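Local coordinates for kelch-like protein 7 (Homo sapiens, PDB 3II7) that serves as the substrate-specific adaptor of a CUL3-RBX1 E3 ubiquitin ligase and is represented here by its kelch-repeat domain, at residues C98-G102 with K103-S107; Y28-P31 with K32-S35. All coordinates share one frame; numbering follows the deposited sequence.

Contact 1: C98-G102 with K103-S107; sequences CAAEG and KIYTS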
ATOM      1  N   CYS A  98      -3.352   2.432  -6.497  1.00  4.42           N
ATOM      2  CA  CYS A  98      -4.596   1.754  -6.231  1.00  2.63           C
ATOM      3  C   CYS A  98      -5.390   1.639  -7.533  1.00  5.84           C
ATOM      4  O   CYS A  98      -4.989   2.201  -8.545  1.00  8.07           O
ATOM      5  CB  CYS A  98      -5.378   2.428  -5.101  1.00  4.90           C
ATOM      6  SG  CYS A  98      -6.151   3.958  -5.558  1.00  9.40           S
ATOM      7  N   ALA A  99      -6.515   0.918  -7.511  1.00  4.61           N
ATOM      8  CA  ALA A  99      -7.334   0.765  -8.709  1.00  5.74           C
ATOM      9  C   ALA A  99      -8.756   1.182  -8.439  1.00  8.05           C
ATOM     10  O   ALA A  99      -9.303   0.927  -7.345  1.00  7.62           O
ATOM     11  CB  ALA A  99      -7.315  -0.683  -9.168  1.00  5.33           C
ATOM     12  N   ALA A 100      -9.359   1.831  -9.426  1.00  6.41           N
ATOM     13  CA  ALA A 100     -10.771   2.173  -9.374  1.00 10.50           C
ATOM     14  C   ALA A 100     -11.365   2.094 -10.772  1.00 11.77           C
ATOM     15  O   ALA A 100     -10.863   2.760 -11.693  1.00  9.06           O
ATOM     16  CB  ALA A 100     -10.968   3.597  -8.788  1.00 12.92           C
ATOM     17  N   GLU A 101     -12.417   1.284 -10.916  1.00 12.26           N
ATOM     18  CA  GLU A 101     -13.215   1.208 -12.168  1.00 13.30           C
ATOM     19  C   GLU A 101     -12.357   1.034 -13.444  1.00 16.42           C
ATOM     20  O   GLU A 101     -12.525   1.753 -14.432  1.00 16.31           O
ATOM     21  CB  GLU A 101     -14.139   2.422 -12.275  1.00 19.27           C
ATOM     22  CG  GLU A 101     -15.042   2.587 -11.020  1.00 17.22           C
ATOM     23  CD  GLU A 101     -16.126   3.663 -11.166  1.00 40.50           C
ATOM     24  OE1 GLU A 101     -16.669   3.811 -12.281  1.00 30.16           O
ATOM     25  OE2 GLU A 101     -16.436   4.349 -10.155  1.00 32.06           O
ATOM     26  N   GLY A 102     -11.420   0.096 -13.390  1.00 11.03           N
ATOM     27  CA  GLY A 102     -10.614  -0.272 -14.572  1.00 11.40           C
ATOM     28  C   GLY A 102      -9.389   0.580 -14.825  1.00  8.97           C
ATOM     29  O   GLY A 102      -8.632   0.316 -15.772  1.00 12.32           O
ATOM     30  N   LYS A 103      -9.158   1.583 -13.975  1.00  8.39           N
ATOM     31  CA  LYS A 103      -7.959   2.387 -14.059  1.00  9.73           C
ATOM     32  C   LYS A 103      -7.019   2.123 -12.867  1.00  8.14           C
ATOM     33  O   LYS A 103      -7.472   1.954 -11.721  1.00  8.31           O
ATOM     34  CB  LYS A 103      -8.298   3.866 -14.111  1.00  9.09           C
ATOM     35  CG  LYS A 103      -8.899   4.306 -15.453  1.00 20.72           C
ATOM     36  CD  LYS A 103     -10.396   4.217 -15.473  1.00 37.96           C
ATOM     37  CE  LYS A 103     -10.980   5.004 -16.650  1.00 41.11           C
ATOM     38  NZ  LYS A 103     -12.461   4.968 -16.629  1.00 53.43           N
ATOM     39  N   ILE A 104      -5.727   2.085 -13.154  1.00  6.17           N
ATOM     40  CA  ILE A 104      -4.692   1.994 -12.128  1.00  8.35           C
ATOM     41  C   ILE A 104      -4.116   3.377 -11.901  1.00 10.20           C
ATOM     42  O   ILE A 104      -3.509   3.945 -12.804  1.00 15.96           O
ATOM     43  CB  ILE A 104      -3.532   1.068 -12.571  1.00 10.10           C
ATOM     44  CG1 ILE A 104      -4.044  -0.317 -13.000  1.00 16.54           C
ATOM     45  CG2 ILE A 104      -2.504   0.972 -11.484  1.00 13.78           C
ATOM     46  CD1 ILE A 104      -4.915  -0.987 -12.052  1.00 15.89           C
ATOM     47  N   TYR A 105      -4.269   3.894 -10.691  1.00  4.71           N
ATOM     48  CA  TYR A 105      -3.765   5.206 -10.326  1.00  5.64           C
ATOM     49  C   TYR A 105      -2.442   5.102  -9.584  1.00  7.98           C
ATOM     50  O   TYR A 105      -2.229   4.181  -8.784  1.00  7.56           O
ATOM     51  CB  TYR A 105      -4.783   5.967  -9.466  1.00  5.99           C
ATOM     52  CG  TYR A 105      -6.085   6.269 -10.170  1.00  7.84           C
ATOM     53  CD1 TYR A 105      -6.298   7.489 -10.786  1.00  4.87           C
ATOM     54  CD2 TYR A 105      -7.117   5.331 -10.196  1.00 11.45           C
ATOM     55  CE1 TYR A 105      -7.481   7.776 -11.431  1.00  7.89           C
ATOM     56  CE2 TYR A 105      -8.331   5.619 -10.850  1.00  9.52           C
ATOM     57  CZ  TYR A 105      -8.487   6.850 -11.460  1.00  9.36           C
ATOM     58  OH  TYR A 105      -9.670   7.146 -12.099  1.00 10.25           O
ATOM     59  N   THR A 106      -1.552   6.032  -9.906  1.00  5.83           N
ATOM     60  CA  THR A 106      -0.235   6.142  -9.250  1.00  2.96           C
ATOM     61  C   THR A 106      -0.039   7.553  -8.796  1.00  5.23           C
ATOM     62  O   THR A 106      -0.310   8.487  -9.548  1.00  5.65           O
ATOM     63  CB  THR A 106       0.917   5.678 -10.190  1.00  6.82           C
ATOM     64  OG1 THR A 106       1.034   6.543 -11.309  1.00  8.91           O
ATOM     65  CG2 THR A 106       0.660   4.236 -10.693  1.00 10.02           C
ATOM     66  N   SER A 107       0.427   7.730  -7.556  1.00  5.36           N
ATOM     67  CA  SER A 107       0.589   9.070  -6.968  1.00  5.25           C
ATOM     68  C   SER A 107       1.876   9.259  -6.237  1.00  3.48           C
ATOM     69  O   SER A 107       2.380   8.370  -5.560  1.00  4.76           O
ATOM     70  CB  SER A 107      -0.551   9.376  -5.969  1.00  5.37           C
ATOM     71  OG  SER A 107      -0.477   8.491  -4.848  1.00  6.60           O
TER
HETATM   72  O   HOH W   1     -11.566   5.321 -11.911  1.00 14.94           O
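Tyr105 lays its ring along the neighbouring strand, overlapping the methyl of Ala100: Tyr105 CE2 comes 3.9 Å from Ala100 CB. With CG anti to the carbonyl carbon and beside the backbone N (chi1 -63°), the ring runs back toward the turn, and its hydroxyl ends close enough to share a water with the strand. That water donates to Ala100 O and lies 2.6 Å from Tyr105 OH, in the plane of the ring. Ala100 O thus takes two donors, the water and Lys103 N, the latter reaching it from well above its carbonyl plane at 3.1 Å. The reverse bond, Ala100 N to Lys103 O, closes a two-residue beta-hairpin whose type I' turn runs from Ala100 to Lys103, with Glu101 and Gly102 both at positive phi. Two pairs further from the turn, Tyr105 N meets Cys98 O at 2.8 Å, nearly head-on to the carbonyl, and Cys98 N returns a bond to Tyr105 O. Between these two hydrogen-bonded pairs lies the non-hydrogen-bonded pair Ala99 and Ile104; Ala99 CB touches Ile104 CD1 at 3.8 Å on the sheet face turned from the tyrosine. Lys103, bent at chi2 (91°), folds back over the turn and brings CD to 3.4 Å from Glu101 O; an alanine here would probably leave Glu101 O without its aliphatic neighbour and open a gap beside Cys122 and Asp124 of the next strand. Strand 103-107 pairs on its other side with strand 120-124, where Phe120 meets the Tyr105 ring. On one face of the hairpin Ala99 and Ile104 pack on Val52 and Trp54 of strand 50-54, and on the other Cys98 and Ala100 touch Met145 and Glu147 of strand 144-148.

Contact 2: Y28-P31 with K32-S35; sequences YFNP and KDYS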
ATOM      1  N   TYR A  28       1.372 -16.251  -1.441  1.00  4.37           N
ATOM      2  CA  TYR A  28       0.034 -15.924  -1.002  1.00  4.25           C
ATOM      3  C   TYR A  28      -0.098 -16.320   0.440  1.00  5.35           C
ATOM      4  O   TYR A  28       0.310 -17.435   0.830  1.00  7.11           O
ATOM      5  CB  TYR A  28      -1.015 -16.748  -1.743  1.00  5.17           C
ATOM      6  CG  TYR A  28      -1.287 -16.406  -3.168  1.00  8.20           C
ATOM      7  CD1 TYR A  28      -1.786 -15.167  -3.526  1.00  4.87           C
ATOM      8  CD2 TYR A  28      -1.094 -17.343  -4.169  1.00  9.55           C
ATOM      9  CE1 TYR A  28      -2.063 -14.869  -4.825  1.00 10.10           C
ATOM     10  CE2 TYR A  28      -1.390 -17.047  -5.477  1.00  6.66           C
ATOM     11  CZ  TYR A  28      -1.863 -15.804  -5.794  1.00  7.34           C
ATOM     12  OH  TYR A  28      -2.173 -15.469  -7.099  1.00  6.97           O
ATOM     13  N   PHE A  29      -0.702 -15.443   1.219  1.00  3.94           N
ATOM     14  CA  PHE A  29      -1.279 -15.777   2.506  1.00  5.89           C
ATOM     15  C   PHE A  29      -2.792 -16.001   2.350  1.00  3.85           C
ATOM     16  O   PHE A  29      -3.512 -15.140   1.813  1.00  3.81           O
ATOM     17  CB  PHE A  29      -1.049 -14.645   3.497  1.00  5.62           C
ATOM     18  CG  PHE A  29      -1.732 -14.840   4.824  1.00  8.11           C
ATOM     19  CD1 PHE A  29      -1.237 -15.756   5.742  1.00  7.71           C
ATOM     20  CD2 PHE A  29      -2.870 -14.088   5.170  1.00  3.90           C
ATOM     21  CE1 PHE A  29      -1.844 -15.921   6.973  1.00  6.10           C
ATOM     22  CE2 PHE A  29      -3.485 -14.278   6.391  1.00  5.68           C
ATOM     23  CZ  PHE A  29      -2.960 -15.199   7.290  1.00  2.67           C
ATOM     24  N   ASN A  30      -3.287 -17.114   2.879  1.00  3.29           N
ATOM     25  CA  ASN A  30      -4.724 -17.404   2.826  1.00  5.19           C
ATOM     26  C   ASN A  30      -5.341 -17.230   4.217  1.00  3.09           C
ATOM     27  O   ASN A  30      -5.071 -18.031   5.117  1.00  5.58           O
ATOM     28  CB  ASN A  30      -4.942 -18.803   2.330  1.00  5.89           C
ATOM     29  CG  ASN A  30      -6.440 -19.139   2.127  1.00 12.93           C
ATOM     30  OD1 ASN A  30      -7.327 -18.423   2.582  1.00 10.32           O
ATOM     31  ND2 ASN A  30      -6.698 -20.218   1.412  1.00 10.66           N
ATOM     32  N   PRO A  31      -6.128 -16.144   4.416  1.00  4.28           N
ATOM     33  CA  PRO A  31      -6.687 -15.887   5.744  1.00  5.58           C
ATOM     34  C   PRO A  31      -7.614 -16.998   6.259  1.00  8.88           C
ATOM     35  O   PRO A  31      -7.811 -17.105   7.452  1.00  9.32           O
ATOM     36  CB  PRO A  31      -7.512 -14.618   5.548  1.00  6.91           C
ATOM     37  CG  PRO A  31      -7.146 -14.075   4.264  1.00 13.47           C
ATOM     38  CD  PRO A  31      -6.535 -15.129   3.435  1.00  6.41           C
ATOM     39  N   LYS A  32      -8.208 -17.786   5.352  1.00  5.35           N
ATOM     40  CA  LYS A  32      -9.124 -18.830   5.755  1.00  5.87           C
ATOM     41  C   LYS A  32      -8.425 -19.978   6.485  1.00  8.03           C
ATOM     42  O   LYS A  32      -8.963 -20.513   7.451  1.00 10.85           O
ATOM     43  CB  LYS A  32      -9.953 -19.317   4.563  1.00 10.16           C
ATOM     44  CG  LYS A  32     -11.127 -18.369   4.326  1.00 23.45           C
ATOM     45  CD  LYS A  32     -12.091 -18.875   3.326  1.00 37.32           C
ATOM     46  CE  LYS A  32     -13.261 -17.906   3.159  1.00 45.64           C
ATOM     47  NZ  LYS A  32     -14.047 -17.749   4.421  1.00 39.06           N
ATOM     48  N   ASP A  33      -7.221 -20.333   6.057  1.00  6.21           N
ATOM     49  CA  ASP A  33      -6.532 -21.485   6.660  1.00  3.42           C
ATOM     50  C   ASP A  33      -5.138 -21.165   7.220  1.00  4.13           C
ATOM     51  O   ASP A  33      -4.439 -22.065   7.691  1.00  5.64           O
ATOM     52  CB  ASP A  33      -6.494 -22.672   5.671  1.00  7.35           C
ATOM     53  CG  ASP A  33      -5.613 -22.421   4.442  1.00 10.06           C
ATOM     54  OD1 ASP A  33      -5.005 -21.358   4.325  1.00  5.29           O
ATOM     55  OD2 ASP A  33      -5.560 -23.315   3.554  1.00 11.08           O
ATOM     56  N   TYR A  34      -4.768 -19.890   7.169  1.00  4.80           N
ATOM     57  CA  TYR A  34      -3.465 -19.378   7.610  1.00  4.98           C
ATOM     58  C   TYR A  34      -2.253 -19.950   6.876  1.00  7.47           C
ATOM     59  O   TYR A  34      -1.144 -19.910   7.392  1.00 12.66           O
ATOM     60  CB  TYR A  34      -3.313 -19.530   9.110  1.00  5.97           C
ATOM     61  CG  TYR A  34      -4.254 -18.670   9.854  1.00  8.42           C
ATOM     62  CD1 TYR A  34      -3.930 -17.346  10.104  1.00  8.62           C
ATOM     63  CD2 TYR A  34      -5.455 -19.148  10.336  1.00  9.63           C
ATOM     64  CE1 TYR A  34      -4.789 -16.512  10.800  1.00  8.33           C
ATOM     65  CE2 TYR A  34      -6.326 -18.318  11.036  1.00 11.89           C
ATOM     66  CZ  TYR A  34      -5.973 -16.998  11.256  1.00 13.10           C
ATOM     67  OH  TYR A  34      -6.791 -16.152  11.938  1.00 10.39           O
ATOM     68  N   SER A  35      -2.464 -20.435   5.663  1.00  5.97           N
ATOM     69  CA  SER A  35      -1.388 -21.035   4.896  1.00  7.78           C
ATOM     70  C   SER A  35      -0.628 -19.997   4.061  1.00 10.12           C
ATOM     71  O   SER A  35      -1.167 -18.946   3.686  1.00  5.98           O
ATOM     72  CB  SER A  35      -1.935 -22.123   3.987  1.00  9.11           C
ATOM     73  OG  SER A  35      -2.685 -21.567   2.926  1.00 10.71           O
TER
HETATM   74  O   HOH W   2      -1.816 -19.788   0.807  1.00 10.57           O
HETATM   75  O   HOH W   3      -4.443 -21.925   0.182  1.00 38.39           O
HETATM   76  O   HOH W   4      -8.235 -15.283   9.372  1.00 15.03           O
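The tight bend between strands 26-30 and 35-38 of the first kelch repeat is held by backbone bonds together with the side chains of Asn30 and Asp33. Asn30 OD1 accepts the backbone N of Lys32 at 3.0 Å, a bond that comes from above the amide plane. Its CG stands anti to the backbone N (chi1 -175°), which carries the amide forward over the start of the bend. The backbone carbonyl of the same residue accepts Asp33 N at 3.3 Å and, more weakly, Tyr34 N. Asn30 N in turn donates to Ser35 O at 2.9 Å, almost straight (163°) and in the carbonyl plane, bringing the far end of the bend back to the strand. Asp33 OD1 is gripped twice, by Ser35 OG at 2.7 Å and by Ser35 N, both arriving from one face of the carboxylate; this fixes the acid's rotation and the serine hydroxyl together. Waters extend the network, one joining Ser35 OG to Tyr28 O and another linking it to Asn30 ND2. On the apolar side the Phe29 and Tyr34 side chains run alongside each other in the same direction, with Phe29 CZ 3.7 Å from Tyr34 CD1 and the ring planes inclined at 66°. Pro31 O lies over one face of the Tyr34 ring, near its rim, and a water donates to that oxygen and, weakly, to Tyr34 OH, which also bonds to Glu267. Both aromatic side chains reach Ile265 of strand 264-269, in the adjoining sheet. The Asp33 OD1 to Ser35 N bond defines an Asx turn, here built into the connection between two antiparallel strands of a kelch propeller blade.

In the fold
Contacts 1 and 2 illustrate how a beta-propeller joins successive antiparallel strands by different means. Their centres are about 26 Å apart and their nearest atoms about 16 Å; they do not touch, and they lie in different four-stranded sheets. Contact 1 lies deeper, its centre about 12 Å from that of the chain, whereas contact 2 is a surface contact about 19 Å out. Residues 98-107 span the boundary between Kelch 2 and Kelch 3; residues 28-35 stay inside Kelch 1. One connection is closed chiefly by backbone pairing, the other adds carboxamide, carboxylate and hydroxyl groups to its backbone bonds, and each packs against adjoining blades of the domain.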